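Local coordinates for acyl-CoA synthetase (AMP-forming)/AMP-acid ligase II-like protein (Dyadobacter fermentans, PDB 4GS5) that probably acts as an acyl-CoA synthetase of the ATP-dependent AMP-binding family, joining a carboxylic acid to coenzyme A by way of an acyl-adenylate, at residues Ile278-Ala290 with Phe335-Phe349. Sequence-based numbering, arbitrary orientation.
Sequences IGNAFFCWWEPDA and FAKTQTDKIDKRATF. With EDO (1,2-ethanediol), chain P.
Phe-283 CA and Lys-345 CA come within 7.8 Å of each other where the strand 282-289 crosses the helix 345-349; the two axes approach to 10.1 Å with an angle of 63°, and no hydrogen bond joins the segments directly. Phe-283 is held on several sides. Lys-345 CG sits 3.7 Å from the centroid of its ring, over one face, while Thr-348 CG2 meets Phe-283 CZ at the edge of that ring, in its plane, at 3.7 Å. The Phe-283 edge is also turned to the face of Phe-335 in a T-shaped pair, with planes at 66°, and Ile-343 CG2 packs nearby. With CG anti to its carbonyl carbon (chi1 -63°) and the chain extended beyond, Lys-345 runs between two aromatics: its CB also lies 4.0 Å from the centroid of the Trp-285 six-membered ring. At the far end, NZ reaches a water that donates to Cys-284 O. Trp-285 CD1 lies over one face of Phe-349, toward the rim and 3.5 Å from Phe-349 CG, the rings meeting obliquely; Phe-349 in turn makes an edge-to-face pair with Tyr-330. Were Phe-283 an alanine, a gap would probably open beside Lys-345, its methylenes losing the face they lie on and Phe-335 its edge partner. Aromatic and aliphatic surfaces thus fasten this C-terminal helix, and the loop before it that resembles the A10 motif of adenylating enzymes, to the three-stranded sheet, while the Lys-345 ammonium is linked to the strand through one water.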
loop_
_atom_site.group_PDB
_atom_site.type_symbol
_atom_site.label_atom_id
_atom_site.label_comp_id
_atom_site.label_asym_id
_atom_site.label_seq_id
_atom_site.Cartn_x
_atom_site.Cartn_y
_atom_site.Cartn_z
ATOM N N ILE A 278 -14.823 12.554 -32.149
ATOM C CA ILE A 278 -14.279 11.379 -32.806
ATOM C C ILE A 278 -14.695 10.148 -32.019
ATOM O O ILE A 278 -14.326 9.995 -30.853
ATOM C CB ILE A 278 -12.752 11.447 -32.868
ATOM C CG1 ILE A 278 -12.313 12.735 -33.569
ATOM C CG2 ILE A 278 -12.191 10.235 -33.586
ATOM C CD1 ILE A 278 -10.811 12.877 -33.710
ATOM N N GLY A 279 -15.473 9.279 -32.653
ATOM C CA GLY A 279 -16.006 8.105 -31.989
ATOM C C GLY A 279 -15.086 6.903 -32.085
ATOM O O GLY A 279 -15.307 5.898 -31.411
ATOM N N ASN A 280 -14.062 7.003 -32.928
ATOM C CA ASN A 280 -13.101 5.920 -33.092
ATOM C C ASN A 280 -12.454 5.552 -31.768
ATOM O O ASN A 280 -12.061 6.428 -30.986
ATOM C CB ASN A 280 -11.998 6.321 -34.069
ATOM C CG ASN A 280 -12.537 6.848 -35.375
ATOM O OD1 ASN A 280 -13.199 7.887 -35.413
ATOM N ND2 ASN A 280 -12.240 6.147 -36.460
ATOM N N ALA A 281 -12.331 4.258 -31.509
ATOM C CA ALA A 281 -11.625 3.829 -30.311
ATOM C C ALA A 281 -10.143 4.124 -30.521
ATOM O O ALA A 281 -9.693 4.273 -31.659
ATOM C CB ALA A 281 -11.860 2.347 -30.050
ATOM N N PHE A 282 -9.386 4.221 -29.434
ATOM C CA PHE A 282 -7.962 4.476 -29.549
ATOM C C PHE A 282 -7.273 4.029 -28.267
ATOM O O PHE A 282 -7.913 3.838 -27.232
ATOM C CB PHE A 282 -7.707 5.974 -29.741
ATOM C CG PHE A 282 -7.913 6.770 -28.477
ATOM C CD1 PHE A 282 -6.846 7.052 -27.633
ATOM C CD2 PHE A 282 -9.186 7.187 -28.102
ATOM C CE1 PHE A 282 -7.035 7.763 -26.446
ATOM C CE2 PHE A 282 -9.385 7.894 -26.912
ATOM C CZ PHE A 282 -8.301 8.184 -26.089
ATOM N N PHE A 283 -5.958 3.871 -28.337
ATOM C CA PHE A 283 -5.166 3.720 -27.125
ATOM C C PHE A 283 -3.745 4.176 -27.398
ATOM O O PHE A 283 -3.201 3.968 -28.494
ATOM C CB PHE A 283 -5.203 2.274 -26.577
ATOM C CG PHE A 283 -4.675 1.233 -27.538
ATOM C CD1 PHE A 283 -3.327 0.877 -27.532
ATOM C CD2 PHE A 283 -5.523 0.615 -28.444
ATOM C CE1 PHE A 283 -2.839 -0.075 -28.404
ATOM C CE2 PHE A 283 -5.038 -0.342 -29.337
ATOM C CZ PHE A 283 -3.697 -0.697 -29.310
ATOM N N CYS A 284 -3.161 4.838 -26.412
ATOM C CA CYS A 284 -1.747 5.147 -26.470
ATOM C C CYS A 284 -0.957 3.875 -26.233
ATOM O O CYS A 284 -1.385 2.990 -25.493
ATOM C CB CYS A 284 -1.389 6.203 -25.427
ATOM S SG CYS A 284 -1.909 7.837 -25.941
ATOM N N TRP A 285 0.199 3.793 -26.876
ATOM C CA TRP A 285 1.072 2.649 -26.711
ATOM C C TRP A 285 2.505 3.126 -26.922
ATOM O O TRP A 285 2.782 4.324 -26.841
ATOM C CB TRP A 285 0.703 1.558 -27.715
ATOM C CG TRP A 285 1.147 0.180 -27.324
ATOM C CD1 TRP A 285 1.982 -0.648 -28.030
ATOM C CD2 TRP A 285 0.771 -0.541 -26.144
ATOM N NE1 TRP A 285 2.150 -1.832 -27.356
ATOM C CE2 TRP A 285 1.414 -1.794 -26.198
ATOM C CE3 TRP A 285 -0.061 -0.257 -25.060
ATOM C CZ2 TRP A 285 1.257 -2.764 -25.198
ATOM C CZ3 TRP A 285 -0.213 -1.220 -24.062
ATOM C CH2 TRP A 285 0.444 -2.456 -24.140
ATOM N N TRP A 286 3.421 2.197 -27.163
ATOM C CA TRP A 286 4.819 2.590 -27.311
ATOM C C TRP A 286 5.561 1.614 -28.189
ATOM O O TRP A 286 5.096 0.497 -28.446
ATOM C CB TRP A 286 5.507 2.663 -25.953
ATOM C CG TRP A 286 5.544 1.341 -25.285
ATOM C CD1 TRP A 286 4.559 0.789 -24.499
ATOM C CD2 TRP A 286 6.601 0.373 -25.346
ATOM N NE1 TRP A 286 4.947 -0.457 -24.068
ATOM C CE2 TRP A 286 6.191 -0.739 -24.571
ATOM C CE3 TRP A 286 7.848 0.333 -25.982
ATOM C CZ2 TRP A 286 6.987 -1.877 -24.417
ATOM C CZ3 TRP A 286 8.637 -0.795 -25.828
ATOM C CH2 TRP A 286 8.202 -1.891 -25.049
ATOM N N GLU A 287 6.726 2.030 -28.658
ATOM C CA GLU A 287 7.576 1.096 -29.380
ATOM C C GLU A 287 9.032 1.386 -29.066
ATOM O O GLU A 287 9.373 2.484 -28.618
ATOM C CB GLU A 287 7.300 1.133 -30.885
ATOM C CG GLU A 287 7.618 2.449 -31.551
ATOM C CD GLU A 287 7.359 2.398 -33.045
ATOM O OE1 GLU A 287 6.323 2.934 -33.489
ATOM O OE2 GLU A 287 8.191 1.812 -33.774
ATOM N N PRO A 288 9.887 0.378 -29.240
ATOM C CA PRO A 288 11.305 0.595 -28.976
ATOM C C PRO A 288 11.814 1.704 -29.887
ATOM O O PRO A 288 11.386 1.805 -31.035
ATOM C CB PRO A 288 11.941 -0.741 -29.362
ATOM C CG PRO A 288 10.829 -1.752 -29.234
ATOM C CD PRO A 288 9.580 -1.013 -29.615
ATOM N N ASP A 289 12.697 2.546 -29.366
ATOM C CA ASP A 289 13.305 3.609 -30.152
ATOM C C ASP A 289 14.743 3.801 -29.681
ATOM O O ASP A 289 14.975 4.008 -28.488
ATOM C CB ASP A 289 12.527 4.927 -29.979
ATOM C CG ASP A 289 13.084 6.048 -30.872
ATOM O OD1 ASP A 289 13.615 7.059 -30.350
ATOM O OD2 ASP A 289 13.008 5.885 -32.104
ATOM N N ALA A 290 15.697 3.772 -30.613
ATOM C CA ALA A 290 17.107 3.885 -30.259
ATOM C C ALA A 290 17.388 5.168 -29.492
ATOM O O ALA A 290 18.160 5.166 -28.533
ATOM C CB ALA A 290 18.011 3.786 -31.505
ATOM N N PHE A 335 -9.366 -3.547 -33.895
ATOM C CA PHE A 335 -8.589 -3.868 -32.705
ATOM C C PHE A 335 -8.794 -5.333 -32.358
ATOM O O PHE A 335 -9.906 -5.833 -32.430
ATOM C CB PHE A 335 -9.012 -3.008 -31.515
ATOM C CG PHE A 335 -8.514 -1.591 -31.577
ATOM C CD1 PHE A 335 -7.633 -1.184 -32.578
ATOM C CD2 PHE A 335 -8.915 -0.665 -30.619
ATOM C CE1 PHE A 335 -7.172 0.131 -32.629
ATOM C CE2 PHE A 335 -8.460 0.647 -30.660
ATOM C CZ PHE A 335 -7.587 1.046 -31.670
ATOM N N ALA A 336 -7.715 -6.010 -31.984
ATOM C CA ALA A 336 -7.797 -7.373 -31.478
ATOM C C ALA A 336 -8.467 -7.366 -30.119
ATOM O O ALA A 336 -8.245 -6.463 -29.310
ATOM C CB ALA A 336 -6.414 -7.990 -31.375
ATOM N N LYS A 337 -9.293 -8.374 -29.863
ATOM C CA LYS A 337 -10.009 -8.426 -28.602
ATOM C C LYS A 337 -9.802 -9.742 -27.866
ATOM O O LYS A 337 -9.686 -10.802 -28.486
ATOM C CB LYS A 337 -11.493 -8.138 -28.816
ATOM C CG LYS A 337 -11.890 -6.755 -28.351
ATOM C CD LYS A 337 -12.778 -6.067 -29.358
ATOM C CE LYS A 337 -12.908 -4.591 -29.025
ATOM N NZ LYS A 337 -13.607 -3.846 -30.108
ATOM N N THR A 338 -9.736 -9.656 -26.544
ATOM C CA THR A 338 -9.583 -10.830 -25.694
ATOM C C THR A 338 -10.880 -11.635 -25.676
ATOM O O THR A 338 -11.809 -11.348 -26.435
ATOM C CB THR A 338 -9.250 -10.428 -24.257
ATOM O OG1 THR A 338 -10.405 -9.831 -23.657
ATOM C CG2 THR A 338 -8.086 -9.436 -24.234
ATOM N N GLN A 339 -10.945 -12.641 -24.811
ATOM C CA GLN A 339 -12.160 -13.441 -24.691
ATOM C C GLN A 339 -13.196 -12.726 -23.832
ATOM O O GLN A 339 -14.380 -13.071 -23.837
ATOM C CB GLN A 339 -11.849 -14.814 -24.102
ATOM C CG GLN A 339 -11.640 -15.894 -25.136
ATOM C CD GLN A 339 -11.814 -17.281 -24.552
ATOM O OE1 GLN A 339 -12.629 -18.071 -25.033
ATOM N NE2 GLN A 339 -11.052 -17.582 -23.506
ATOM N N THR A 340 -12.733 -11.729 -23.091
ATOM C CA THR A 340 -13.599 -10.920 -22.251
ATOM C C THR A 340 -14.046 -9.636 -22.973
ATOM O O THR A 340 -14.672 -8.762 -22.371
ATOM C CB THR A 340 -12.880 -10.559 -20.950
ATOM O OG1 THR A 340 -11.598 -10.001 -21.262
ATOM C CG2 THR A 340 -12.680 -11.806 -20.096
ATOM N N ASP A 341 -13.723 -9.551 -24.265
ATOM C CA ASP A 341 -14.057 -8.415 -25.130
ATOM C C ASP A 341 -13.292 -7.138 -24.786
ATOM O O ASP A 341 -13.782 -6.021 -24.985
ATOM C CB ASP A 341 -15.559 -8.129 -25.171
ATOM C CG ASP A 341 -15.963 -7.376 -26.434
ATOM O OD1 ASP A 341 -15.280 -7.562 -27.465
ATOM O OD2 ASP A 341 -16.951 -6.610 -26.406
ATOM N N LYS A 342 -12.085 -7.313 -24.268
ATOM C CA LYS A 342 -11.220 -6.186 -23.993
ATOM C C LYS A 342 -10.202 -6.064 -25.123
ATOM O O LYS A 342 -9.806 -7.067 -25.730
ATOM C CB LYS A 342 -10.534 -6.384 -22.640
ATOM C CG LYS A 342 -11.526 -6.688 -21.522
ATOM C CD LYS A 342 -10.834 -6.989 -20.213
ATOM C CE LYS A 342 -11.857 -7.351 -19.130
ATOM N NZ LYS A 342 -11.181 -7.610 -17.817
ATOM N N ILE A 343 -9.802 -4.837 -25.428
ATOM C CA ILE A 343 -8.764 -4.621 -26.422
ATOM C C ILE A 343 -7.509 -5.370 -25.997
ATOM O O ILE A 343 -6.984 -5.144 -24.909
ATOM C CB ILE A 343 -8.429 -3.118 -26.572
ATOM C CG1 ILE A 343 -9.662 -2.346 -27.043
ATOM C CG2 ILE A 343 -7.269 -2.904 -27.559
ATOM C CD1 ILE A 343 -9.545 -0.849 -26.861
ATOM N N ASP A 344 -7.039 -6.281 -26.838
ATOM C CA ASP A 344 -5.708 -6.826 -26.642
ATOM C C ASP A 344 -4.757 -5.842 -27.304
ATOM O O ASP A 344 -4.547 -5.899 -28.519
ATOM C CB ASP A 344 -5.579 -8.196 -27.293
ATOM C CG ASP A 344 -4.298 -8.918 -26.891
ATOM O OD1 ASP A 344 -3.278 -8.246 -26.619
ATOM O OD2 ASP A 344 -4.309 -10.164 -26.857
ATOM N N LYS A 345 -4.197 -4.929 -26.516
ATOM C CA LYS A 345 -3.349 -3.876 -27.069
ATOM C C LYS A 345 -2.063 -4.429 -27.658
ATOM O O LYS A 345 -1.685 -4.073 -28.775
ATOM C CB LYS A 345 -3.053 -2.812 -26.017
ATOM C CG LYS A 345 -4.312 -2.105 -25.544
ATOM C CD LYS A 345 -4.018 -1.093 -24.457
ATOM C CE LYS A 345 -5.319 -0.549 -23.868
ATOM N NZ LYS A 345 -5.063 0.325 -22.699
ATOM N N ARG A 346 -1.405 -5.305 -26.909
ATOM C CA ARG A 346 -0.188 -5.964 -27.369
ATOM C C ARG A 346 -0.387 -6.703 -28.702
ATOM O O ARG A 346 0.414 -6.553 -29.626
ATOM C CB ARG A 346 0.330 -6.910 -26.284
ATOM C CG ARG A 346 1.556 -7.716 -26.665
ATOM C CD ARG A 346 2.375 -8.038 -25.426
ATOM N NE ARG A 346 2.882 -6.810 -24.816
ATOM C CZ ARG A 346 4.077 -6.286 -25.078
ATOM N NH1 ARG A 346 4.459 -5.158 -24.491
ATOM N NH2 ARG A 346 4.896 -6.895 -25.928
ATOM N N ALA A 347 -1.454 -7.489 -28.808
ATOM C CA ALA A 347 -1.720 -8.240 -30.038
ATOM C C ALA A 347 -2.057 -7.289 -31.182
ATOM O O ALA A 347 -1.577 -7.455 -32.309
ATOM C CB ALA A 347 -2.846 -9.243 -29.833
ATOM N N THR A 348 -2.873 -6.283 -30.875
ATOM C CA THR A 348 -3.217 -5.242 -31.840
ATOM C C THR A 348 -1.962 -4.601 -32.415
ATOM O O THR A 348 -1.875 -4.362 -33.624
ATOM C CB THR A 348 -4.118 -4.148 -31.213
ATOM O OG1 THR A 348 -5.389 -4.714 -30.864
ATOM C CG2 THR A 348 -4.346 -3.002 -32.191
ATOM N N PHE A 349 -0.985 -4.320 -31.558
ATOM C CA PHE A 349 0.204 -3.614 -32.021
ATOM C C PHE A 349 1.066 -4.474 -32.944
ATOM O O PHE A 349 1.499 -4.009 -33.993
ATOM C CB PHE A 349 1.026 -3.047 -30.860
ATOM C CG PHE A 349 1.974 -1.972 -31.279
ATOM C CD1 PHE A 349 1.500 -0.718 -31.624
ATOM C CD2 PHE A 349 3.332 -2.219 -31.361
ATOM C CE1 PHE A 349 2.358 0.274 -32.030
ATOM C CE2 PHE A 349 4.209 -1.223 -31.770
ATOM C CZ PHE A 349 3.722 0.025 -32.106
HETATM C C1 EDO P . -11.541 3.271 -25.666
HETATM O O1 EDO P . -11.086 4.165 -26.699
HETATM C C2 EDO P . -12.238 2.062 -26.272
HETATM O O2 EDO P . -13.425 2.535 -26.899
HETATM O O HOH W 1 -3.118 2.845 -23.465
#